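Local structure of cucumber peeling cupredoxin (Cucumis sativus, 1JER) at residues S24-A28 / K101-N105; T31-G35 / R79-L83; D36-F42 / S74-L80; A46-M52 / H86-V92. The protein binds one copper ion in a type 1 (blue) site and, as a stellacyanin of the phytocyanin family, probably serves as an electron carrier. All blocks are in the same frame, centred on the assembly; numbering follows the deposited sequence. Where two conformers were deposited one is given.

Contact 1 (S24-A28 / K101-N105)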
# COMPACT_ATOMS: atom_id res chain seq x y z
N SER A 24 13.54 16.66 -0.05
CA SER A 24 12.77 17.64 0.75
C SER A 24 12.24 18.73 -0.14
O SER A 24 11.16 19.30 0.07
CB SER A 24 13.49 18.08 1.98
OG SER A 24 14.66 18.79 1.67
N GLN A 25 12.92 19.02 -1.28
CA GLN A 25 12.25 19.98 -2.19
C GLN A 25 11.04 19.34 -2.83
O GLN A 25 10.03 20.00 -3.14
CB GLN A 25 13.24 20.44 -3.27
CG GLN A 25 14.27 21.43 -2.69
CD GLN A 25 15.22 21.98 -3.72
OE1 GLN A 25 15.62 21.30 -4.67
NE2 GLN A 25 15.63 23.24 -3.54
N TRP A 26 11.11 18.02 -3.12
CA TRP A 26 9.99 17.37 -3.77
C TRP A 26 8.79 17.39 -2.83
O TRP A 26 7.67 17.74 -3.22
CB TRP A 26 10.40 15.85 -4.03
CG TRP A 26 9.17 15.09 -4.52
CD1 TRP A 26 8.68 15.08 -5.78
CD2 TRP A 26 8.31 14.25 -3.73
NE1 TRP A 26 7.54 14.29 -5.82
CE2 TRP A 26 7.30 13.78 -4.58
CE3 TRP A 26 8.30 13.86 -2.39
CZ2 TRP A 26 6.26 12.94 -4.15
CZ3 TRP A 26 7.27 13.04 -1.97
CH2 TRP A 26 6.28 12.57 -2.83
N ALA A 27 9.01 17.06 -1.56
CA ALA A 27 7.91 17.01 -0.59
C ALA A 27 7.31 18.41 -0.37
O ALA A 27 6.08 18.51 -0.23
CB ALA A 27 8.42 16.48 0.75
N ALA A 28 8.14 19.45 -0.39
CA ALA A 28 7.57 20.81 -0.13
C ALA A 28 6.70 21.29 -1.26
O ALA A 28 5.97 22.31 -1.10
CB ALA A 28 8.75 21.76 0.10
N LYS A 101 16.30 9.98 1.96
CA LYS A 101 15.40 9.95 3.15
C LYS A 101 14.34 11.05 2.87
O LYS A 101 14.59 11.96 2.07
CB LYS A 101 16.24 10.38 4.37
CG LYS A 101 16.87 11.76 4.20
CD LYS A 101 18.02 11.98 5.17
CE LYS A 101 17.65 11.63 6.59
NZ LYS A 101 18.71 12.14 7.57
N LEU A 102 13.16 10.86 3.43
CA LEU A 102 12.03 11.76 3.05
C LEU A 102 11.19 11.97 4.32
O LEU A 102 10.91 11.06 5.06
CB LEU A 102 11.19 10.94 2.03
CG LEU A 102 9.79 11.57 1.77
CD1 LEU A 102 9.95 12.72 0.78
CD2 LEU A 102 8.88 10.49 1.15
N SER A 103 10.89 13.24 4.61
CA SER A 103 10.01 13.52 5.76
C SER A 103 8.83 14.33 5.21
O SER A 103 9.00 15.25 4.43
CB SER A 103 10.74 14.34 6.83
OG SER A 103 11.09 15.57 6.34
N ILE A 104 7.63 13.89 5.60
CA ILE A 104 6.47 14.59 5.06
C ILE A 104 5.46 14.86 6.18
O ILE A 104 5.44 14.19 7.19
CB ILE A 104 5.78 13.76 3.99
CG1 ILE A 104 5.27 12.40 4.50
CG2 ILE A 104 6.70 13.54 2.78
CD1 ILE A 104 4.11 11.88 3.66
N ASN A 105 4.65 15.91 5.93
CA ASN A 105 3.65 16.26 6.96
C ASN A 105 2.27 15.91 6.39
O ASN A 105 1.92 16.40 5.30
CB ASN A 105 3.71 17.81 7.13
CG ASN A 105 2.66 18.26 8.15
OD1 ASN A 105 1.89 19.19 7.87
ND2 ASN A 105 2.64 17.60 9.28
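Trp26 and Leu102 meet where helix 24-28 runs nearly parallel to strand 101-105, at 22° with axes 8.1 Å apart. The contact is carried by apolar groups. Leu102 places its CD1 methyl at the rim of the indole, near the ring plane, 3.8 Å from Trp26 CE3 and almost as near CZ3. With CG opposite the backbone N (chi1 171°), Trp26 swings its six-membered ring toward the strand, and the indole presents its edge rather than a face to Leu102. The next residue, Ala27, serves two strand residues with its methyl: CB stands 4.0 Å from Ile104 CG2 and 4.1 Å from Leu102 CD1. Ser103 O also packs on the methyl, 3.9 Å from Ala27 CB.

The polar end of Trp26 points elsewhere: NE1 donates to Asp10 OD1, which helps to hold the indole in this orientation. On the strand, Leu102 and Ile104 hold backbone bonds to Phe88 and His86. Helix and strand thus touch through methyl groups and one ring edge, a small, buried interface of 167 Å² that depends on shape and exclusion of water and not on polar pairing.

Contact 2 (T31-G35 / R79-L83)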
# COMPACT_ATOMS: atom_id res chain seq x y z
N THR A 31 0.90 18.56 -1.20
CA THR A 31 0.13 18.55 0.09
C THR A 31 -0.30 17.08 0.31
O THR A 31 -0.80 16.48 -0.66
CB THR A 31 -1.12 19.42 -0.05
OG1 THR A 31 -0.70 20.78 -0.08
CG2 THR A 31 -2.07 19.27 1.14
N PHE A 32 -0.01 16.52 1.46
CA PHE A 32 -0.31 15.09 1.67
C PHE A 32 -1.49 14.98 2.66
O PHE A 32 -1.38 15.57 3.72
CB PHE A 32 0.94 14.45 2.35
CG PHE A 32 2.16 14.53 1.42
CD1 PHE A 32 2.28 13.65 0.36
CD2 PHE A 32 3.12 15.50 1.63
CE1 PHE A 32 3.39 13.75 -0.49
CE2 PHE A 32 4.22 15.61 0.77
CZ PHE A 32 4.35 14.73 -0.29
N ARG A 33 -2.51 14.24 2.29
CA ARG A 33 -3.69 14.12 3.19
C ARG A 33 -3.91 12.67 3.61
O ARG A 33 -3.59 11.75 2.83
CB ARG A 33 -4.93 14.56 2.40
CG ARG A 33 -4.87 16.03 1.99
CD ARG A 33 -6.16 16.40 1.23
NE ARG A 33 -6.11 17.80 0.80
CZ ARG A 33 -6.39 18.83 1.59
NH1 ARG A 33 -6.50 18.66 2.91
NH2 ARG A 33 -6.62 20.05 1.09
N VAL A 34 -4.47 12.48 4.79
CA VAL A 34 -4.74 11.12 5.30
C VAL A 34 -5.52 10.39 4.23
O VAL A 34 -6.38 10.98 3.58
CB VAL A 34 -5.62 11.23 6.58
CG1 VAL A 34 -6.15 9.86 6.96
CG2 VAL A 34 -4.79 11.80 7.72
N GLY A 35 -5.17 9.14 3.94
CA GLY A 35 -5.86 8.46 2.82
C GLY A 35 -5.00 8.40 1.58
O GLY A 35 -5.14 7.54 0.72
N ARG A 79 0.58 3.61 2.76
CA ARG A 79 -0.63 4.40 2.99
C ARG A 79 -0.37 5.43 4.08
O ARG A 79 0.27 5.13 5.09
CB ARG A 79 -1.84 3.53 3.41
CG ARG A 79 -3.16 4.28 3.08
CD ARG A 79 -4.40 3.40 3.22
NE ARG A 79 -5.33 3.63 2.08
CZ ARG A 79 -6.35 4.47 2.13
NH1 ARG A 79 -6.92 4.74 3.30
NH2 ARG A 79 -6.85 5.04 1.02
N LEU A 80 -0.91 6.63 3.88
CA LEU A 80 -0.70 7.66 4.95
C LEU A 80 -2.02 7.68 5.77
O LEU A 80 -3.01 8.24 5.35
CB LEU A 80 -0.46 9.00 4.26
CG LEU A 80 0.77 8.99 3.31
CD1 LEU A 80 0.95 10.31 2.60
CD2 LEU A 80 2.02 8.61 4.08
N ASP A 81 -1.95 6.99 6.88
CA ASP A 81 -3.02 6.67 7.78
C ASP A 81 -3.16 7.64 8.96
O ASP A 81 -4.21 7.56 9.62
CB ASP A 81 -2.55 5.32 8.56
CG ASP A 81 -2.74 4.17 7.59
OD1 ASP A 81 -3.73 4.24 6.82
OD2 ASP A 81 -1.89 3.26 7.59
N GLU A 82 -2.13 8.34 9.33
CA GLU A 82 -2.17 9.17 10.54
C GLU A 82 -1.69 10.58 10.23
O GLU A 82 -0.89 10.79 9.31
CB GLU A 82 -1.26 8.55 11.61
CG GLU A 82 -0.73 7.20 11.26
CD GLU A 82 -1.32 6.05 12.04
OE1 GLU A 82 -2.40 6.21 12.64
OE2 GLU A 82 -0.69 4.96 12.05
N LEU A 83 -2.18 11.53 11.02
CA LEU A 83 -1.77 12.93 10.84
C LEU A 83 -0.33 13.14 11.31
O LEU A 83 0.19 12.41 12.17
CB LEU A 83 -2.66 13.79 11.79
CG LEU A 83 -4.13 13.81 11.32
CD1 LEU A 83 -4.92 14.71 12.28
CD2 LEU A 83 -4.22 14.34 9.92
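Gly35 donates its backbone N-H to Leu80 O, the one hydrogen bond between segment 31-35 and the loop at 79-83. It is short, 2.7 Å from Gly35 N to Leu80 O, and straight at 166°, with the donor nearly along the C=O axis. Gly35 has a phi of 103°, and the residue here is glycine because a CB would clash with the carbonyl O of the residue before. Leu80 O takes a second, softer approach from the chain just before: Val34 CA lies 3.4 Å from Leu80 O in a CA-H...O contact.

A further polar meeting is not a hydrogen bond. Gly35 O sits over one face of the Arg79 guanidinium, 3.0 Å from NH2, where no N-H is directed. Those N-H groups are engaged in the second subunit: NH1 forms a salt bridge with Glu71 and a hydrogen bond with Thr73 of that chain, and NH2 bonds Pro75 O there.

Apolar contacts flank the polar centre. Val34 and Leu83 meet at about a right angle, and Val34 CG2 and Leu83 CD2 are pressed to 3.4 Å, tighter than usual van der Waals contact. Val34 CG1 is anti to the backbone N (chi1 169°), which leaves CG2, anti to the carbonyl carbon, to reach Leu83, while CG1 lies by Asp81 O, 4.0 Å away. Inside, Phe32 CB rests 4.1 Å from Leu80 CD1, next to Ile104 and Leu38. One strong backbone bond thus pins segment 31-35 to the loop, and the arginine charge is spent on the neighbouring subunit.

Contact 3 (D36-F42 / S74-L80); sequences DSLQFNF and SPVIERL
Ser74 OG accepts the backbone N-H of Phe42 at 2.8 Å, nearly straight at 169°, and is also bonded by Gln2 NE2 of the second subunit. Ser74 CB lies over the middle of the Phe42 ring, 3.7 Å from its centroid, a CH-pi contact; the ring edge meets Val76 CG2. Phe42 CG stands between the backbone N and the carbonyl carbon (chi1 48°), which folds the ring back over Ser74.

Strands 37-40 and 76-79 pair antiparallel. Leu38 with Glu78 and Phe40 with Val76 are hydrogen-bonded pairs, and Leu80 N adds a bond to Asp36 O. Ser37 with Arg79 and Gln39 with Ile77 are non-hydrogen-bonded pairs; a water links Ser37 OG to Arg79 NE, whose NH1 is bonded to Thr73 of the second subunit.

The extended Gln39 lies side by side with Ile77 and Pro75, its CG 3.9 Å from Ile77 CG1. Its NE2 donates to Asn41 OD1 at 2.8 Å, in the amide plane and on a lone pair. An alanine here would probably leave Asn41 OD1 without this donor and its amide freer to turn, and Ile77 and Pro75 would lose the contact with the Gln39 chain. On the other face, the Leu38 and Leu80 side chains cross at about a right angle, Leu38 CG 4.1 Å from Leu80 CD2. Strand 5-7 flanks 37-40, completing one sheet of the Greek-key beta-sandwich characteristic of cupredoxins, with Leu38 and Phe40 turned toward the core.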
# COMPACT_ATOMS: atom_id res chain seq x y z
N ASP A 36 -4.08 9.37 1.44
CA ASP A 36 -3.24 9.31 0.20
C ASP A 36 -2.20 8.18 0.45
O ASP A 36 -2.02 7.72 1.54
CB ASP A 36 -2.36 10.62 0.20
CG ASP A 36 -3.17 11.81 -0.28
OD1 ASP A 36 -4.35 11.64 -0.63
OD2 ASP A 36 -2.62 12.94 -0.28
N SER A 37 -1.50 7.87 -0.67
CA SER A 37 -0.43 6.85 -0.51
C SER A 37 0.84 7.42 -1.17
O SER A 37 0.78 8.35 -1.95
CB SER A 37 -0.87 5.61 -1.38
OG SER A 37 -1.99 4.98 -0.74
N LEU A 38 1.96 6.79 -0.81
CA LEU A 38 3.27 7.23 -1.37
C LEU A 38 3.80 5.94 -2.13
O LEU A 38 3.81 4.91 -1.50
CB LEU A 38 4.26 7.38 -0.21
CG LEU A 38 4.18 8.62 0.64
CD1 LEU A 38 5.38 8.69 1.58
CD2 LEU A 38 4.10 9.87 -0.24
N GLN A 39 4.13 6.16 -3.38
CA GLN A 39 4.67 5.03 -4.16
C GLN A 39 6.19 5.24 -4.35
O GLN A 39 6.56 6.27 -4.94
CB GLN A 39 4.01 4.96 -5.53
CG GLN A 39 4.65 3.85 -6.39
CD GLN A 39 3.76 3.46 -7.54
OE1 GLN A 39 2.54 3.61 -7.46
NE2 GLN A 39 4.37 2.94 -8.60
N PHE A 40 6.98 4.28 -3.91
CA PHE A 40 8.47 4.40 -4.08
C PHE A 40 8.85 3.36 -5.19
O PHE A 40 8.55 2.19 -5.00
CB PHE A 40 9.09 3.85 -2.78
CG PHE A 40 8.92 4.81 -1.59
CD1 PHE A 40 7.74 4.74 -0.84
CD2 PHE A 40 9.89 5.69 -1.23
CE1 PHE A 40 7.61 5.56 0.29
CE2 PHE A 40 9.76 6.54 -0.12
CZ PHE A 40 8.57 6.48 0.61
N ASN A 41 9.41 3.87 -6.27
CA ASN A 41 9.80 3.01 -7.41
C ASN A 41 11.35 3.00 -7.46
O ASN A 41 12.00 4.04 -7.44
CB ASN A 41 9.36 3.72 -8.73
CG ASN A 41 7.83 3.70 -8.88
OD1 ASN A 41 7.15 2.78 -8.52
ND2 ASN A 41 7.35 4.80 -9.51
N PHE A 42 11.87 1.77 -7.51
CA PHE A 42 13.38 1.71 -7.58
C PHE A 42 13.71 0.33 -8.18
O PHE A 42 12.87 -0.58 -8.16
CB PHE A 42 13.92 1.81 -6.18
CG PHE A 42 13.30 0.94 -5.13
CD1 PHE A 42 12.16 1.35 -4.44
CD2 PHE A 42 13.84 -0.30 -4.80
CE1 PHE A 42 11.61 0.55 -3.45
CE2 PHE A 42 13.30 -1.11 -3.84
CZ PHE A 42 12.15 -0.70 -3.15
N SER A 74 10.01 -3.72 -5.50
CA SER A 74 9.48 -2.39 -5.87
C SER A 74 8.32 -2.67 -6.83
O SER A 74 8.42 -3.68 -7.56
CB SER A 74 10.58 -1.59 -6.55
OG SER A 74 10.06 -0.41 -7.22
N PRO A 75 7.31 -1.86 -6.85
CA PRO A 75 7.19 -0.66 -6.04
C PRO A 75 6.68 -0.96 -4.63
O PRO A 75 5.99 -1.97 -4.43
CB PRO A 75 6.01 0.10 -6.76
CG PRO A 75 5.18 -1.03 -7.27
CD PRO A 75 6.18 -2.06 -7.78
N VAL A 76 7.04 -0.08 -3.71
CA VAL A 76 6.55 -0.15 -2.32
C VAL A 76 5.53 0.99 -2.18
O VAL A 76 5.88 2.12 -2.59
CB VAL A 76 7.68 0.12 -1.33
CG1 VAL A 76 7.06 0.37 0.08
CG2 VAL A 76 8.59 -1.12 -1.27
N ILE A 77 4.33 0.66 -1.79
CA ILE A 77 3.30 1.78 -1.73
C ILE A 77 2.85 1.87 -0.28
O ILE A 77 2.42 0.87 0.30
CB ILE A 77 2.10 1.44 -2.66
CG1 ILE A 77 2.53 1.53 -4.16
CG2 ILE A 77 1.02 2.57 -2.48
CD1 ILE A 77 1.96 0.43 -5.01
N GLU A 78 3.06 3.03 0.35
CA GLU A 78 2.75 3.15 1.78
C GLU A 78 1.51 4.05 1.93
O GLU A 78 1.47 5.09 1.31
CB GLU A 78 3.94 3.88 2.48
CG GLU A 78 5.19 2.95 2.49
CD GLU A 78 5.11 1.95 3.62
OE1 GLU A 78 4.38 2.20 4.61
OE2 GLU A 78 5.83 0.91 3.57
N ARG A 79 0.58 3.61 2.76
CA ARG A 79 -0.63 4.40 2.99
C ARG A 79 -0.37 5.43 4.08
O ARG A 79 0.27 5.13 5.09
CB ARG A 79 -1.84 3.53 3.41
CG ARG A 79 -3.16 4.28 3.08
CD ARG A 79 -4.40 3.40 3.22
NE ARG A 79 -5.33 3.63 2.08
CZ ARG A 79 -6.35 4.47 2.13
NH1 ARG A 79 -6.92 4.74 3.30
NH2 ARG A 79 -6.85 5.04 1.02
N LEU A 80 -0.91 6.63 3.88
CA LEU A 80 -0.70 7.66 4.95
C LEU A 80 -2.02 7.68 5.77
O LEU A 80 -3.01 8.24 5.35
CB LEU A 80 -0.46 9.00 4.26
CG LEU A 80 0.77 8.99 3.31
CD1 LEU A 80 0.95 10.31 2.60
CD2 LEU A 80 2.02 8.61 4.08
O HOH W 1 -3.58 2.62 0.29

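Contact 4 (A46-M52 / H86-V92). With CU (copper (II) ion), chain B.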
# COMPACT_ATOMS: atom_id res chain seq x y z
N ALA A 46 18.10 -3.01 -5.02
CA ALA A 46 19.09 -1.95 -4.83
C ALA A 46 18.79 -1.05 -3.63
O ALA A 46 19.67 -0.42 -3.06
CB ALA A 46 19.12 -1.05 -6.08
N HIS A 47 17.51 -0.92 -3.28
CA HIS A 47 17.23 -0.00 -2.11
C HIS A 47 16.10 -0.66 -1.32
O HIS A 47 15.61 -1.73 -1.65
CB HIS A 47 16.58 1.31 -2.76
CG HIS A 47 17.59 2.03 -3.60
ND1 HIS A 47 18.66 2.68 -3.04
CD2 HIS A 47 17.71 2.14 -4.96
CE1 HIS A 47 19.40 3.21 -4.02
NE2 HIS A 47 18.85 2.91 -5.18
N ASN A 48 15.62 0.05 -0.30
CA ASN A 48 14.43 -0.44 0.40
C ASN A 48 13.72 0.81 0.97
O ASN A 48 14.19 1.93 0.68
CB ASN A 48 14.75 -1.44 1.49
CG ASN A 48 15.73 -0.91 2.52
OD1 ASN A 48 16.54 -1.68 3.07
ND2 ASN A 48 15.73 0.35 2.75
N VAL A 49 12.62 0.57 1.66
CA VAL A 49 11.87 1.69 2.25
C VAL A 49 11.50 1.28 3.68
O VAL A 49 10.88 0.25 3.88
CB VAL A 49 10.54 1.93 1.49
CG1 VAL A 49 9.87 3.15 2.19
CG2 VAL A 49 10.83 2.29 0.04
N HIS A 50 11.92 2.13 4.63
CA HIS A 50 11.63 1.85 6.03
C HIS A 50 11.11 3.10 6.69
O HIS A 50 11.62 4.20 6.53
CB HIS A 50 12.95 1.41 6.71
CG HIS A 50 12.87 1.24 8.18
ND1 HIS A 50 12.14 0.26 8.81
CD2 HIS A 50 13.50 1.92 9.19
CE1 HIS A 50 12.26 0.36 10.12
NE2 HIS A 50 13.09 1.36 10.38
N GLU A 51 10.00 2.97 7.45
CA GLU A 51 9.50 4.17 8.14
C GLU A 51 10.15 4.30 9.50
O GLU A 51 10.38 3.28 10.18
CB GLU A 51 7.97 4.03 8.26
CG GLU A 51 7.41 5.27 8.98
CD GLU A 51 5.90 5.23 9.11
OE1 GLU A 51 5.25 4.25 8.74
OE2 GLU A 51 5.34 6.24 9.60
N MET A 52 10.60 5.45 9.94
CA MET A 52 11.22 5.59 11.26
C MET A 52 10.18 6.27 12.22
O MET A 52 9.37 7.05 11.76
CB MET A 52 12.36 6.60 11.20
CG MET A 52 13.18 6.62 9.95
SD MET A 52 14.86 6.04 10.33
CE MET A 52 14.49 4.29 10.53
N HIS A 86 5.90 12.15 9.10
CA HIS A 86 6.27 10.75 8.81
C HIS A 86 7.68 10.80 8.20
O HIS A 86 8.03 11.74 7.50
CB HIS A 86 5.30 10.09 7.87
CG HIS A 86 3.96 9.78 8.48
ND1 HIS A 86 3.02 10.76 8.70
CD2 HIS A 86 3.43 8.63 8.92
CE1 HIS A 86 1.95 10.21 9.25
NE2 HIS A 86 2.16 8.93 9.39
N TYR A 87 8.46 9.78 8.53
CA TYR A 87 9.88 9.79 8.11
C TYR A 87 10.18 8.45 7.42
O TYR A 87 9.94 7.39 8.01
CB TYR A 87 10.69 9.74 9.47
CG TYR A 87 10.43 11.02 10.26
CD1 TYR A 87 10.88 12.24 9.79
CD2 TYR A 87 9.70 10.97 11.43
CE1 TYR A 87 10.64 13.42 10.49
CE2 TYR A 87 9.46 12.14 12.15
CZ TYR A 87 9.94 13.34 11.67
OH TYR A 87 9.68 14.50 12.38
N PHE A 88 10.73 8.50 6.23
CA PHE A 88 11.03 7.20 5.54
C PHE A 88 12.50 7.28 5.08
O PHE A 88 12.96 8.33 4.64
CB PHE A 88 10.17 7.11 4.28
CG PHE A 88 8.68 7.07 4.57
CD1 PHE A 88 8.05 5.88 4.83
CD2 PHE A 88 7.97 8.29 4.57
CE1 PHE A 88 6.69 5.84 5.14
CE2 PHE A 88 6.62 8.23 4.90
CZ PHE A 88 6.00 7.04 5.14
N VAL A 89 13.16 6.12 5.12
CA VAL A 89 14.57 6.16 4.67
C VAL A 89 14.84 4.85 3.90
O VAL A 89 14.07 3.92 3.97
CB VAL A 89 15.53 6.16 5.88
CG1 VAL A 89 15.31 7.42 6.72
CG2 VAL A 89 15.27 4.94 6.75
N CYS A 90 15.99 4.86 3.26
CA CYS A 90 16.53 3.61 2.69
C CYS A 90 17.67 3.19 3.65
O CYS A 90 18.48 4.05 4.02
CB CYS A 90 17.20 3.95 1.32
SG CYS A 90 17.98 2.40 0.69
N THR A 91 17.64 1.95 4.10
CA THR A 91 18.61 1.52 5.12
C THR A 91 19.80 0.82 4.50
O THR A 91 20.65 0.27 5.19
CB THR A 91 17.98 0.61 6.18
OG1 THR A 91 17.53 -0.60 5.60
CG2 THR A 91 16.75 1.27 6.82
N VAL A 92 19.89 0.84 3.16
CA VAL A 92 21.07 0.18 2.54
C VAL A 92 22.28 1.05 2.68
O VAL A 92 22.30 2.22 2.35
CB VAL A 92 20.78 -0.10 1.07
CG1 VAL A 92 22.03 -0.47 0.29
CG2 VAL A 92 19.68 -1.11 0.89
CU CU B . 19.01 2.99 -1.13
O HOH W 2 7.23 8.09 10.81
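His47 reaches the copper beside Cys90. Its CB lies 3.9 Å from Cys90 SG, and with CG opposite the carbonyl carbon (chi1 -67°) the ring turns its edge to that sulfur. ND1 binds the copper at 2.0 Å; CE1 flanks the metal, while CD2 and NE2 form the far side of the ring. Cys90 SG completes the pair of ligands here at 2.2 Å from the copper, and His95 and Gln100 supply the other two.

The sulfur is gripped by two backbone N-H groups as well: Asn48 N lies 3.5 Å from Cys90 SG, and Val92 N donates to it from its own loop. These bonds probably tune the thiolate, as in other blue copper sites. The buried Asn48 side chain crosses Thr91 at about a right angle, its amide end set against the Thr91 N and hydroxyl; an alanine here would probably open a gap beside Thr91 and leave the loop after Cys90 freer to shift.

Beyond the site, His50 and Val89 form a hydrogen-bonded antiparallel pair, with Val89 N 2.8 Å from His50 O. Met52 SD packs on Val89 CG2 at 3.8 Å, and Glu51 CB lies 3.8 Å from Phe88 CE1. In the sheet, strand 84-89 runs between 50-52 and 101-107; helix 55-60 covers Tyr87 and Val89, while Phe88 and Val49 pack toward strand 37-40.

How the contacts relate
Contacts 1, 2 and 3 meet in the interior: Ile104 CD1 of contact 1 touches Leu80 CD1, shared by contacts 2 and 3, at 3.7 Å. Contacts 3 and 4 join where Leu38 CD1 touches Phe88 CE2 at 3.6 Å. Strands 101-107 and 84-89 are neighbours in one sheet, tying contact 1 to contact 4; contact 3 belongs to the opposing sheet. Contact 4 holds two copper ligands. Contact 3 also comes near the site, the Phe42 side chain about 7 Å from the metal and its CE2 3.2 Å from His47 O. The Leu102 side chain (contact 1) is about 12 Å from the copper. Contact 2 lies away from it and, with contact 3, faces the second subunit.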